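Local structure of carboxynorspermidine decarboxylase (Campylobacter jejuni subsp. jejuni 81116, 3N29) at residues C95-L100 / K112-Y117; A341-G346 / M355-F360; L391-L396 / L403-E408. The protein probably catalyses the pyridoxal-phosphate-dependent decarboxylation of carboxynorspermidine, releasing norspermidine and carbon dioxide. All coordinates share one frame; numbering follows the deposited sequence.

The three contacts sample the two parts of a fold in which a beta/alpha barrel is joined to a beta-rich domain. Contact 1 pairs neighbouring parallel strands of the barrel and ends near the cofactor, the side chain of Tyr117 lying about 4 Å from a bound pyridoxal phosphate. Contacts 2 and 3 are antiparallel hairpins of one mixed sheet, their centres about 25 Å apart and their nearest atoms about 10 Å apart. The centre of contact 1 is about 40 Å from that of contact 2, across the centre of the chain, and about 25 Å from that of contact 3. Each of the three also touches the second subunit.

Contact 1: C95-L100 / K112-Y117; sequences CTCSGL and KEIHTY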
ATOM      1  N   CYS A  95     -16.329   8.809  16.570  1.00 12.25           N
ATOM      2  CA  CYS A  95     -15.125   8.566  15.736  1.00 12.44           C
ATOM      3  C   CYS A  95     -14.340   9.849  15.486  1.00 12.86           C
ATOM      4  O   CYS A  95     -14.913  10.965  15.357  1.00 12.78           O
ATOM      5  CB  CYS A  95     -15.550   8.104  14.377  1.00 13.38           C
ATOM      6  SG  CYS A  95     -16.288   6.493  14.396  1.00 17.01           S
ATOM      7  N   THR A  96     -13.032   9.689  15.423  1.00 12.00           N
ATOM      8  CA  THR A  96     -12.171  10.719  14.914  1.00 13.11           C
ATOM      9  C   THR A  96     -11.805  10.394  13.473  1.00 11.65           C
ATOM     10  O   THR A  96     -11.426   9.245  13.122  1.00 10.71           O
ATOM     11  CB  THR A  96     -10.887  10.827  15.721  1.00 14.30           C
ATOM     12  OG1 THR A  96     -11.232  11.413  16.956  1.00 18.62           O
ATOM     13  CG2 THR A  96      -9.908  11.812  15.013  1.00 16.35           C
ATOM     14  N   CYS A  97     -11.907  11.425  12.652  1.00 10.97           N
ATOM     15  CA  CYS A  97     -11.879  11.335  11.205  1.00 11.18           C
ATOM     16  C   CYS A  97     -10.909  12.324  10.611  1.00 11.08           C
ATOM     17  O   CYS A  97     -10.753  13.448  11.079  1.00 10.91           O
ATOM     18  CB  CYS A  97     -13.279  11.656  10.669  1.00 10.28           C
ATOM     19  SG  CYS A  97     -14.540  10.656  11.465  1.00 14.28           S
ATOM     20  N   SER A  98     -10.274  11.934   9.519  1.00 11.17           N
ATOM     21  CA  SER A  98      -9.276  12.771   8.928  1.00 11.72           C
ATOM     22  C   SER A  98      -9.798  13.704   7.803  1.00 13.00           C
ATOM     23  O   SER A  98      -9.031  14.433   7.122  1.00 12.37           O
ATOM     24  CB  SER A  98      -8.248  11.836   8.292  1.00 13.90           C
ATOM     25  OG  SER A  98      -8.874  11.170   7.187  1.00 17.89           O
ATOM     26  N   GLY A  99     -11.070  13.611   7.488  1.00 11.48           N
ATOM     27  CA  GLY A  99     -11.545  14.211   6.250  1.00 11.26           C
ATOM     28  C   GLY A  99     -12.907  13.719   5.922  1.00 10.41           C
ATOM     29  O   GLY A  99     -13.547  13.084   6.799  1.00  9.46           O
ATOM     30  N   LEU A 100     -13.310  13.959   4.667  1.00  8.20           N
ATOM     31  CA  LEU A 100     -14.696  13.750   4.205  1.00  8.30           C
ATOM     32  C   LEU A 100     -15.054  12.278   4.223  1.00  8.74           C
ATOM     33  O   LEU A 100     -16.091  11.900   4.756  1.00  7.35           O
ATOM     34  CB  LEU A 100     -14.869  14.281   2.787  1.00  7.83           C
ATOM     35  CG  LEU A 100     -16.230  14.141   2.092  1.00 11.30           C
ATOM     36  CD1 LEU A 100     -17.401  14.779   2.888  1.00 10.47           C
ATOM     37  CD2 LEU A 100     -16.140  14.722   0.619  1.00 13.64           C
ATOM     38  N   LYS A 112     -22.647   8.349  15.649  1.00 30.00           N
ATOM     39  CA  LYS A 112     -22.408   8.952  16.932  1.00 30.00           C
ATOM     40  C   LYS A 112     -21.586  10.228  16.726  1.00 30.00           C
ATOM     41  O   LYS A 112     -21.714  10.822  15.719  1.00 30.00           O
ATOM     42  CB  LYS A 112     -21.938   7.982  17.982  1.00 20.00           C
ATOM     43  CG  LYS A 112     -22.943   6.863  18.244  1.00 20.00           C
ATOM     44  CD  LYS A 112     -22.565   5.936  19.331  1.00 20.00           C
ATOM     45  CE  LYS A 112     -22.290   6.614  20.591  1.00 20.00           C
ATOM     46  NZ  LYS A 112     -22.368   5.728  21.742  1.00 20.00           N
ATOM     47  N   GLU A 113     -20.864  10.704  17.715  1.00 11.24           N
ATOM     48  CA  GLU A 113     -20.100  11.937  17.548  1.00 10.75           C
ATOM     49  C   GLU A 113     -19.023  11.796  16.455  1.00 10.51           C
ATOM     50  O   GLU A 113     -18.488  10.763  16.248  1.00 10.74           O
ATOM     51  CB  GLU A 113     -19.385  12.307  18.820  1.00 11.37           C
ATOM     52  CG  GLU A 113     -20.266  12.597  19.971  1.00 14.11           C
ATOM     53  CD  GLU A 113     -19.594  13.379  21.083  1.00 17.56           C
ATOM     54  OE1 GLU A 113     -20.275  13.735  22.018  1.00 17.18           O
ATOM     55  OE2 GLU A 113     -18.398  13.605  21.062  1.00 15.66           O
ATOM     56  N   ILE A 114     -18.824  12.855  15.709  1.00  9.62           N
ATOM     57  CA  ILE A 114     -17.857  12.889  14.643  1.00 10.91           C
ATOM     58  C   ILE A 114     -16.902  14.056  14.849  1.00 12.41           C
ATOM     59  O   ILE A 114     -17.332  15.159  14.917  1.00 12.55           O
ATOM     60  CB  ILE A 114     -18.547  13.043  13.303  1.00 10.41           C
ATOM     61  CG1 ILE A 114     -19.427  11.843  12.992  1.00 10.21           C
ATOM     62  CG2 ILE A 114     -17.557  13.286  12.239  1.00 10.34           C
ATOM     63  CD1 ILE A 114     -20.083  11.945  11.742  1.00  8.66           C
ATOM     64  N   HIS A 115     -15.624  13.758  14.938  1.00 13.50           N
ATOM     65  CA  HIS A 115     -14.578  14.727  15.138  1.00 14.84           C
ATOM     66  C   HIS A 115     -13.592  14.646  13.978  1.00 15.48           C
ATOM     67  O   HIS A 115     -12.928  13.666  13.807  1.00 17.63           O
ATOM     68  CB  HIS A 115     -13.847  14.424  16.419  1.00 14.05           C
ATOM     69  CG  HIS A 115     -14.702  14.519  17.636  1.00 16.28           C
ATOM     70  ND1 HIS A 115     -14.436  15.382  18.662  1.00 16.49           N
ATOM     71  CD2 HIS A 115     -15.833  13.875  17.979  1.00 17.42           C
ATOM     72  CE1 HIS A 115     -15.358  15.259  19.589  1.00 18.27           C
ATOM     73  NE2 HIS A 115     -16.212  14.346  19.203  1.00 14.79           N
ATOM     74  N   THR A 116     -13.454  15.733  13.268  1.00 14.57           N
ATOM     75  CA  THR A 116     -12.644  15.785  12.064  1.00 14.67           C
ATOM     76  C   THR A 116     -11.442  16.722  12.183  1.00 15.03           C
ATOM     77  O   THR A 116     -11.551  17.829  12.647  1.00 16.22           O
ATOM     78  CB  THR A 116     -13.494  16.176  10.874  1.00 14.68           C
ATOM     79  OG1 THR A 116     -14.680  15.400  10.844  1.00 16.60           O
ATOM     80  CG2 THR A 116     -12.745  16.010   9.607  1.00 13.26           C
ATOM     81  N   TYR A 117     -10.294  16.237  11.752  1.00 15.46           N
ATOM     82  CA  TYR A 117      -9.062  16.967  11.797  1.00 13.73           C
ATOM     83  C   TYR A 117      -8.404  16.642  10.475  1.00 14.72           C
ATOM     84  O   TYR A 117      -8.345  15.462  10.080  1.00 15.51           O
ATOM     85  CB  TYR A 117      -8.112  16.459  12.918  1.00 14.10           C
ATOM     86  CG  TYR A 117      -6.705  16.844  12.571  1.00 12.05           C
ATOM     87  CD1 TYR A 117      -6.291  18.191  12.626  1.00 11.50           C
ATOM     88  CD2 TYR A 117      -5.802  15.883  12.084  1.00 12.81           C
ATOM     89  CE1 TYR A 117      -4.995  18.565  12.257  1.00 10.03           C
ATOM     90  CE2 TYR A 117      -4.508  16.246  11.661  1.00 15.25           C
ATOM     91  CZ  TYR A 117      -4.112  17.584  11.729  1.00 12.50           C
ATOM     92  OH  TYR A 117      -2.836  17.881  11.317  1.00 12.33           O
TER
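Thr96 and His115 bring a polar pair into the interior of an eight-stranded parallel beta/alpha barrel, where their side chains cross at about a right angle, Thr96 OG1 4.0 Å from His115 CB. Their strands are joined through helix 100-109 as a beta-alpha-beta crossover. Four backbone bonds tie them in register, among them Cys97 N to His115 O at 2.7 Å. Polar ends in such a place need partners. Thr96 OG1 bonds to Glu269, a residue of the pyridoxal phosphate pocket, while His115 NE2 donates to Glu113 OE2, two residues back on its own strand, at 3.0 Å. That carboxylate oxygen lies in the imidazole plane, which fixes the ring's rotation, and a salt bridge from Lys71 holds the other oxygen of Glu113. On the face toward helix 100-109, the compact Cys97 and the branched Ile114 pack against Ala106, with Cys97 SG 4.1 Å from Ile114 CG2. Where the strand gives way to the helix, Gly99 takes the N-cap position. In Thr116, chi1 of -48° sets OG1 beside the backbone N, where it bonds to Ser133 OG; this leaves the methyl CG2 anti to that N, 3.6 Å from Gly99 N.

Contact 2: A341-G346 / M355-F360; sequences AYLLTG and MGEYAF
Leu344 and Tyr358 meet on the buried face of an antiparallel beta hairpin, part of the mixed sheet of the beta domain. Leu344 CB starts 4.2 Å from Met355 CB on the partner strand. One bond further, CG comes to 3.7 Å from Tyr358 CD2. With CG beside the backbone N (chi1 -64°), the branch leans over the tyrosine ring, and CD1 ends 4.0 Å from the ring centroid, 30° off its normal, in a CH-pi contact. The same methyl also touches the edge of Phe360. A branched aliphatic residue suits this place, since one tip serves two rings, while Tyr358 OH bonds to the carbonyl O of Ser316. Backbone bonds in both directions join Tyr342 to Tyr358, and Met355 N donates to Leu344 O at 2.8 Å. Gly356 fits its site: at phi 143° a residue with a beta carbon would collide with the carbonyl before it, and glycine has none. On the other face, Glu357 runs out extended to lay OE1 near the methyl of Ala341, and Lys293 takes that oxygen in a salt bridge. Further along the buried face, Tyr342 CD2 comes to 3.9 Å from Phe360 CD2.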
ATOM      1  N   ALA A 341      11.715 -25.844  10.170  1.00 11.98           N
ATOM      2  CA  ALA A 341      11.818 -24.461   9.689  1.00 11.66           C
ATOM      3  C   ALA A 341      11.214 -24.308   8.293  1.00 10.85           C
ATOM      4  O   ALA A 341      11.553 -25.108   7.364  1.00 12.22           O
ATOM      5  CB  ALA A 341      13.324 -24.009   9.623  1.00 11.10           C
ATOM      6  N   TYR A 342      10.453 -23.248   8.091  1.00 12.11           N
ATOM      7  CA  TYR A 342      10.004 -22.851   6.753  1.00 12.33           C
ATOM      8  C   TYR A 342      10.108 -21.316   6.528  1.00 13.14           C
ATOM      9  O   TYR A 342       9.807 -20.508   7.460  1.00 14.49           O
ATOM     10  CB  TYR A 342       8.542 -23.229   6.618  1.00 12.74           C
ATOM     11  CG  TYR A 342       8.235 -24.711   6.548  1.00 10.97           C
ATOM     12  CD1 TYR A 342       8.096 -25.348   5.334  1.00 13.58           C
ATOM     13  CD2 TYR A 342       8.019 -25.435   7.700  1.00 14.20           C
ATOM     14  CE1 TYR A 342       7.804 -26.711   5.247  1.00 16.03           C
ATOM     15  CE2 TYR A 342       7.724 -26.772   7.655  1.00 16.40           C
ATOM     16  CZ  TYR A 342       7.636 -27.411   6.417  1.00 18.22           C
ATOM     17  OH  TYR A 342       7.323 -28.705   6.418  1.00 16.46           O
ATOM     18  N   LEU A 343      10.499 -20.923   5.324  1.00 13.71           N
ATOM     19  CA  LEU A 343      10.257 -19.564   4.816  1.00 14.70           C
ATOM     20  C   LEU A 343       8.767 -19.489   4.408  1.00 14.87           C
ATOM     21  O   LEU A 343       8.278 -20.327   3.655  1.00 13.38           O
ATOM     22  CB  LEU A 343      11.160 -19.239   3.628  1.00 15.51           C
ATOM     23  CG  LEU A 343      12.609 -18.878   3.947  1.00 20.30           C
ATOM     24  CD1 LEU A 343      13.432 -18.687   2.587  1.00 24.33           C
ATOM     25  CD2 LEU A 343      12.609 -17.612   4.812  1.00 24.12           C
ATOM     26  N   LEU A 344       8.027 -18.554   4.971  1.00 13.68           N
ATOM     27  CA  LEU A 344       6.636 -18.299   4.551  1.00 14.31           C
ATOM     28  C   LEU A 344       6.652 -17.124   3.596  1.00 13.40           C
ATOM     29  O   LEU A 344       7.324 -16.099   3.892  1.00 12.42           O
ATOM     30  CB  LEU A 344       5.794 -17.915   5.751  1.00 13.94           C
ATOM     31  CG  LEU A 344       5.630 -18.985   6.822  1.00 14.65           C
ATOM     32  CD1 LEU A 344       4.627 -18.468   7.893  1.00 11.26           C
ATOM     33  CD2 LEU A 344       5.225 -20.377   6.323  1.00 15.23           C
ATOM     34  N   THR A 345       6.034 -17.312   2.435  1.00 12.65           N
ATOM     35  CA  THR A 345       6.143 -16.367   1.381  1.00 12.71           C
ATOM     36  C   THR A 345       4.800 -16.150   0.730  1.00 13.62           C
ATOM     37  O   THR A 345       3.899 -16.970   0.899  1.00 14.30           O
ATOM     38  CB  THR A 345       7.142 -16.876   0.347  1.00 13.85           C
ATOM     39  OG1 THR A 345       6.701 -18.052  -0.320  1.00 13.01           O
ATOM     40  CG2 THR A 345       8.565 -17.220   1.024  1.00 13.40           C
ATOM     41  N   GLY A 346       4.713 -15.118  -0.105  1.00 14.32           N
ATOM     42  CA  GLY A 346       3.450 -14.679  -0.682  1.00 13.39           C
ATOM     43  C   GLY A 346       3.246 -15.054  -2.129  1.00 13.57           C
ATOM     44  O   GLY A 346       4.107 -15.575  -2.782  1.00 11.90           O
ATOM     45  N   MET A 355       7.422 -13.379   4.290  1.00 15.29           N
ATOM     46  CA  MET A 355       7.017 -12.966   5.624  1.00 15.04           C
ATOM     47  C   MET A 355       8.122 -13.131   6.686  1.00 15.58           C
ATOM     48  O   MET A 355       8.149 -12.380   7.677  1.00 15.48           O
ATOM     49  CB  MET A 355       5.775 -13.705   6.062  1.00 14.61           C
ATOM     50  CG  MET A 355       4.494 -13.369   5.288  1.00 17.46           C
ATOM     51  SD  MET A 355       4.440 -13.932   3.455  1.00 15.03           S
ATOM     52  CE  MET A 355       2.583 -13.697   3.134  1.00 17.96           C
ATOM     53  N   GLY A 356       8.995 -14.133   6.497  1.00 14.23           N
ATOM     54  CA  GLY A 356      10.041 -14.484   7.431  1.00 14.07           C
ATOM     55  C   GLY A 356      10.252 -15.985   7.490  1.00 14.32           C
ATOM     56  O   GLY A 356       9.633 -16.733   6.717  1.00 14.10           O
ATOM     57  N   GLU A 357      11.169 -16.451   8.362  1.00 13.74           N
ATOM     58  CA  GLU A 357      11.443 -17.858   8.543  1.00 13.33           C
ATOM     59  C   GLU A 357      10.911 -18.261   9.916  1.00 13.39           C
ATOM     60  O   GLU A 357      11.166 -17.544  10.888  1.00 13.06           O
ATOM     61  CB  GLU A 357      12.960 -18.111   8.532  1.00 13.86           C
ATOM     62  CG  GLU A 357      13.277 -19.537   8.456  1.00 15.45           C
ATOM     63  CD  GLU A 357      14.794 -19.834   8.612  1.00 22.22           C
ATOM     64  OE1 GLU A 357      15.149 -21.035   8.862  1.00 24.50           O
ATOM     65  OE2 GLU A 357      15.591 -18.868   8.546  1.00 25.61           O
ATOM     66  N   TYR A 358      10.103 -19.317   9.967  1.00 12.45           N
ATOM     67  CA  TYR A 358       9.416 -19.694  11.186  1.00 13.11           C
ATOM     68  C   TYR A 358       9.588 -21.180  11.464  1.00 13.25           C
ATOM     69  O   TYR A 358       9.769 -22.005  10.522  1.00 12.00           O
ATOM     70  CB  TYR A 358       7.906 -19.412  11.041  1.00 12.53           C
ATOM     71  CG  TYR A 358       7.476 -17.979  10.757  1.00 12.69           C
ATOM     72  CD1 TYR A 358       6.925 -17.197  11.748  1.00 11.89           C
ATOM     73  CD2 TYR A 358       7.615 -17.407   9.475  1.00 11.31           C
ATOM     74  CE1 TYR A 358       6.504 -15.901  11.494  1.00 13.41           C
ATOM     75  CE2 TYR A 358       7.181 -16.062   9.214  1.00 13.89           C
ATOM     76  CZ  TYR A 358       6.635 -15.330  10.228  1.00 13.06           C
ATOM     77  OH  TYR A 358       6.187 -14.049   9.978  1.00 13.80           O
ATOM     78  N   ALA A 359       9.522 -21.513  12.753  1.00 12.98           N
ATOM     79  CA  ALA A 359       9.690 -22.831  13.250  1.00 13.25           C
ATOM     80  C   ALA A 359       8.311 -23.315  13.662  1.00 14.03           C
ATOM     81  O   ALA A 359       7.614 -22.592  14.414  1.00 12.79           O
ATOM     82  CB  ALA A 359      10.581 -22.833  14.480  1.00 13.12           C
ATOM     83  N   PHE A 360       7.966 -24.512  13.176  1.00 12.92           N
ATOM     84  CA  PHE A 360       6.729 -25.218  13.529  1.00 15.66           C
ATOM     85  C   PHE A 360       7.047 -26.557  14.229  1.00 16.27           C
ATOM     86  O   PHE A 360       8.158 -27.092  14.052  1.00 16.56           O
ATOM     87  CB  PHE A 360       5.905 -25.493  12.257  1.00 15.25           C
ATOM     88  CG  PHE A 360       5.418 -24.253  11.542  1.00 16.64           C
ATOM     89  CD1 PHE A 360       4.115 -23.781  11.735  1.00 17.01           C
ATOM     90  CD2 PHE A 360       6.233 -23.571  10.648  1.00 16.73           C
ATOM     91  CE1 PHE A 360       3.627 -22.670  11.043  1.00 17.81           C
ATOM     92  CE2 PHE A 360       5.762 -22.436   9.994  1.00 15.92           C
ATOM     93  CZ  PHE A 360       4.482 -21.973  10.192  1.00 17.27           C
TER

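Contact 3: L391-L396 / L403-E408; sequences LPNLML and LQMIRE
Met395 CE sits at the middle of an apolar cluster, 3.7 Å from Leu403 CG and 4.0 Å from Met405 CE. The thioether bends at its last torsion (chi3 92°), which turns the methyl back toward the neighbouring strand, and a flexible unbranched chain can bend to meet both Leu403 and Met405. A second apolar patch forms where Ile406 leans toward the first strand and lays CG1 3.8 Å from Leu396 CB. Beside it, Leu394 runs along the aliphatic part of Arg407, the two side chains pointing the same way.

Between these patches runs the backbone of an antiparallel hairpin interrupted by a classic beta bulge. Leu396 and Gln404 form a regular hydrogen-bonded pair, whereas Ile406 and Arg407 both stand opposite Leu394. Leu394 O therefore accepts two N-H groups, Ile406 N at 2.8 Å and Arg407 N at 3.1 Å, both from the same face of its carbonyl plane. The strand changes direction at Ile406, where the extra residue is taken up.

Toward the polar edge, Asn393 lies beside Glu408, amide and carboxylate planes nearly perpendicular. Its CB packs 3.7 Å from Met405 SD, and its OD1 takes the backbone N-H of Phe409, so a short amide satisfies a main-chain donor just past the hairpin. Gln404 NE2 reaches Asp398 near the turn, and Arg407 NH2 bonds to Tyr109 OH. Strand 46-50 flanks the first strand on its other side, and residues of the second subunit pack on Leu394 and Arg407.

This chemistry implies a hairpin held by main-chain bonds on either side of a one-residue shift in register, with Met395, Leu403 and Met405 packed together partly at the surface. The bulge leaves neither the N-H of Ile406 nor that of Arg407 without an acceptor, because Leu394 O takes both.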
ATOM      1  N   LEU A 391      -8.059 -10.124  -2.838  1.00 11.48           N
ATOM      2  CA  LEU A 391      -8.107  -9.540  -1.486  1.00 11.83           C
ATOM      3  C   LEU A 391      -8.587 -10.554  -0.450  1.00 11.17           C
ATOM      4  O   LEU A 391      -9.474 -11.385  -0.745  1.00 10.37           O
ATOM      5  CB  LEU A 391      -9.141  -8.400  -1.501  1.00 12.20           C
ATOM      6  CG  LEU A 391      -8.673  -7.132  -2.151  1.00 12.29           C
ATOM      7  CD1 LEU A 391      -9.871  -6.209  -2.558  1.00 10.13           C
ATOM      8  CD2 LEU A 391      -7.721  -6.384  -1.198  1.00 10.33           C
ATOM      9  N   PRO A 392      -8.098 -10.438   0.784  1.00 11.35           N
ATOM     10  CA  PRO A 392      -8.694 -11.278   1.855  1.00 10.57           C
ATOM     11  C   PRO A 392     -10.076 -10.761   2.141  1.00 10.94           C
ATOM     12  O   PRO A 392     -10.238  -9.547   2.210  1.00 10.48           O
ATOM     13  CB  PRO A 392      -7.749 -11.058   3.056  1.00 11.12           C
ATOM     14  CG  PRO A 392      -6.431 -10.555   2.361  1.00 11.67           C
ATOM     15  CD  PRO A 392      -6.979  -9.643   1.301  1.00  8.99           C
ATOM     16  N   ASN A 393     -11.034 -11.683   2.346  1.00  9.14           N
ATOM     17  CA  ASN A 393     -12.352 -11.326   2.777  1.00  9.42           C
ATOM     18  C   ASN A 393     -12.311 -10.859   4.229  1.00  8.36           C
ATOM     19  O   ASN A 393     -11.362 -11.129   4.962  1.00  8.25           O
ATOM     20  CB  ASN A 393     -13.328 -12.505   2.620  1.00  9.35           C
ATOM     21  CG  ASN A 393     -13.513 -12.951   1.144  1.00 11.86           C
ATOM     22  OD1 ASN A 393     -13.566 -12.129   0.236  1.00 12.14           O
ATOM     23  ND2 ASN A 393     -13.582 -14.273   0.931  1.00 12.13           N
ATOM     24  N   LEU A 394     -13.311 -10.088   4.572  1.00  6.82           N
ATOM     25  CA  LEU A 394     -13.514  -9.624   5.945  1.00  7.69           C
ATOM     26  C   LEU A 394     -14.592 -10.467   6.612  1.00  6.58           C
ATOM     27  O   LEU A 394     -15.703 -10.556   6.118  1.00  6.63           O
ATOM     28  CB  LEU A 394     -13.886  -8.165   5.929  1.00  7.25           C
ATOM     29  CG  LEU A 394     -13.019  -7.161   5.171  1.00 10.98           C
ATOM     30  CD1 LEU A 394     -13.550  -5.696   5.492  1.00 10.79           C
ATOM     31  CD2 LEU A 394     -11.533  -7.354   5.411  1.00 10.11           C
ATOM     32  N   MET A 395     -14.266 -11.069   7.744  1.00  6.28           N
ATOM     33  CA  MET A 395     -15.180 -11.923   8.466  1.00  6.27           C
ATOM     34  C   MET A 395     -15.153 -11.587   9.951  1.00  5.99           C
ATOM     35  O   MET A 395     -14.164 -11.029  10.469  1.00  7.82           O
ATOM     36  CB  MET A 395     -14.782 -13.411   8.270  1.00  6.83           C
ATOM     37  CG  MET A 395     -14.626 -13.875   6.770  1.00  7.83           C
ATOM     38  SD  MET A 395     -14.342 -15.713   6.661  1.00  2.00           S
ATOM     39  CE  MET A 395     -16.046 -16.170   6.498  1.00 10.09           C
ATOM     40  N   LEU A 396     -16.232 -11.947  10.601  1.00  7.24           N
ATOM     41  CA  LEU A 396     -16.500 -11.712  12.002  1.00  7.40           C
ATOM     42  C   LEU A 396     -16.810 -13.021  12.669  1.00  8.32           C
ATOM     43  O   LEU A 396     -17.785 -13.665  12.337  1.00  8.51           O
ATOM     44  CB  LEU A 396     -17.659 -10.714  12.165  1.00  7.04           C
ATOM     45  CG  LEU A 396     -17.995 -10.460  13.649  1.00 10.44           C
ATOM     46  CD1 LEU A 396     -16.893  -9.681  14.284  1.00 14.11           C
ATOM     47  CD2 LEU A 396     -19.356  -9.807  13.862  1.00 15.50           C
ATOM     48  N   LEU A 403     -19.154 -17.748  12.460  1.00 13.65           N
ATOM     49  CA  LEU A 403     -18.326 -16.986  11.509  1.00 13.46           C
ATOM     50  C   LEU A 403     -19.271 -16.384  10.490  1.00 12.80           C
ATOM     51  O   LEU A 403     -20.063 -17.135   9.854  1.00 13.47           O
ATOM     52  CB  LEU A 403     -17.356 -17.946  10.827  1.00 13.65           C
ATOM     53  CG  LEU A 403     -16.267 -17.354   9.955  1.00 17.66           C
ATOM     54  CD1 LEU A 403     -15.432 -16.425  10.833  1.00 15.39           C
ATOM     55  CD2 LEU A 403     -15.356 -18.453   9.397  1.00 17.20           C
ATOM     56  N   GLN A 404     -19.271 -15.067  10.394  1.00 11.03           N
ATOM     57  CA  GLN A 404     -20.095 -14.307   9.462  1.00  9.76           C
ATOM     58  C   GLN A 404     -19.206 -13.624   8.374  1.00  9.46           C
ATOM     59  O   GLN A 404     -18.134 -13.119   8.701  1.00 10.55           O
ATOM     60  CB  GLN A 404     -20.807 -13.219  10.222  1.00  9.46           C
ATOM     61  CG  GLN A 404     -21.836 -13.727  11.270  1.00  8.12           C
ATOM     62  CD  GLN A 404     -22.696 -12.598  11.806  1.00 13.26           C
ATOM     63  OE1 GLN A 404     -23.255 -11.827  11.031  1.00 11.20           O
ATOM     64  NE2 GLN A 404     -22.850 -12.529  13.142  1.00  9.64           N
ATOM     65  N   MET A 405     -19.653 -13.639   7.128  1.00 10.12           N
ATOM     66  CA  MET A 405     -18.987 -12.894   6.041  1.00 11.60           C
ATOM     67  C   MET A 405     -19.473 -11.425   6.099  1.00 11.70           C
ATOM     68  O   MET A 405     -20.680 -11.140   5.947  1.00 14.21           O
ATOM     69  CB  MET A 405     -19.360 -13.499   4.686  1.00 11.19           C
ATOM     70  CG  MET A 405     -18.614 -12.896   3.483  1.00 14.43           C
ATOM     71  SD  MET A 405     -16.851 -13.312   3.446  1.00  4.86           S
ATOM     72  CE  MET A 405     -16.882 -14.894   2.808  1.00 19.20           C
ATOM     73  N   ILE A 406     -18.536 -10.511   6.349  1.00 12.23           N
ATOM     74  CA  ILE A 406     -18.782  -9.046   6.338  1.00 12.77           C
ATOM     75  C   ILE A 406     -18.604  -8.444   4.936  1.00 12.56           C
ATOM     76  O   ILE A 406     -19.509  -7.773   4.414  1.00 12.51           O
ATOM     77  CB  ILE A 406     -17.945  -8.311   7.419  1.00 12.74           C
ATOM     78  CG1 ILE A 406     -18.174  -8.949   8.811  1.00 13.72           C
ATOM     79  CG2 ILE A 406     -18.282  -6.814   7.420  1.00 12.53           C
ATOM     80  CD1 ILE A 406     -19.717  -8.913   9.339  1.00 15.67           C
ATOM     81  N   ARG A 407     -17.465  -8.743   4.289  1.00 12.30           N
ATOM     82  CA  ARG A 407     -17.207  -8.315   2.915  1.00 13.07           C
ATOM     83  C   ARG A 407     -16.516  -9.379   2.169  1.00 12.65           C
ATOM     84  O   ARG A 407     -15.496  -9.918   2.631  1.00 11.11           O
ATOM     85  CB  ARG A 407     -16.288  -7.121   2.870  1.00 13.11           C
ATOM     86  CG  ARG A 407     -16.903  -5.898   3.536  1.00 17.84           C
ATOM     87  CD  ARG A 407     -16.947  -4.734   2.655  1.00 21.89           C
ATOM     88  NE  ARG A 407     -17.309  -3.517   3.361  1.00 19.12           N
ATOM     89  CZ  ARG A 407     -18.501  -2.928   3.303  1.00 22.09           C
ATOM     90  NH1 ARG A 407     -19.487  -3.455   2.598  1.00 19.62           N
ATOM     91  NH2 ARG A 407     -18.707  -1.814   3.967  1.00 18.33           N
ATOM     92  N   GLU A 408     -17.109  -9.759   1.035  1.00 13.89           N
ATOM     93  CA  GLU A 408     -16.492 -10.723   0.127  1.00 13.85           C
ATOM     94  C   GLU A 408     -16.130  -9.940  -1.144  1.00 14.48           C
ATOM     95  O   GLU A 408     -16.996  -9.338  -1.798  1.00 15.15           O
ATOM     96  CB  GLU A 408     -17.436 -11.851  -0.222  1.00 15.37           C
ATOM     97  CG  GLU A 408     -16.775 -12.950  -1.062  1.00 18.58           C
ATOM     98  CD  GLU A 408     -17.694 -14.119  -1.385  1.00 24.07           C
ATOM     99  OE1 GLU A 408     -18.886 -14.068  -1.089  1.00 25.62           O
ATOM    100  OE2 GLU A 408     -17.205 -15.082  -1.972  1.00 26.28           O
TER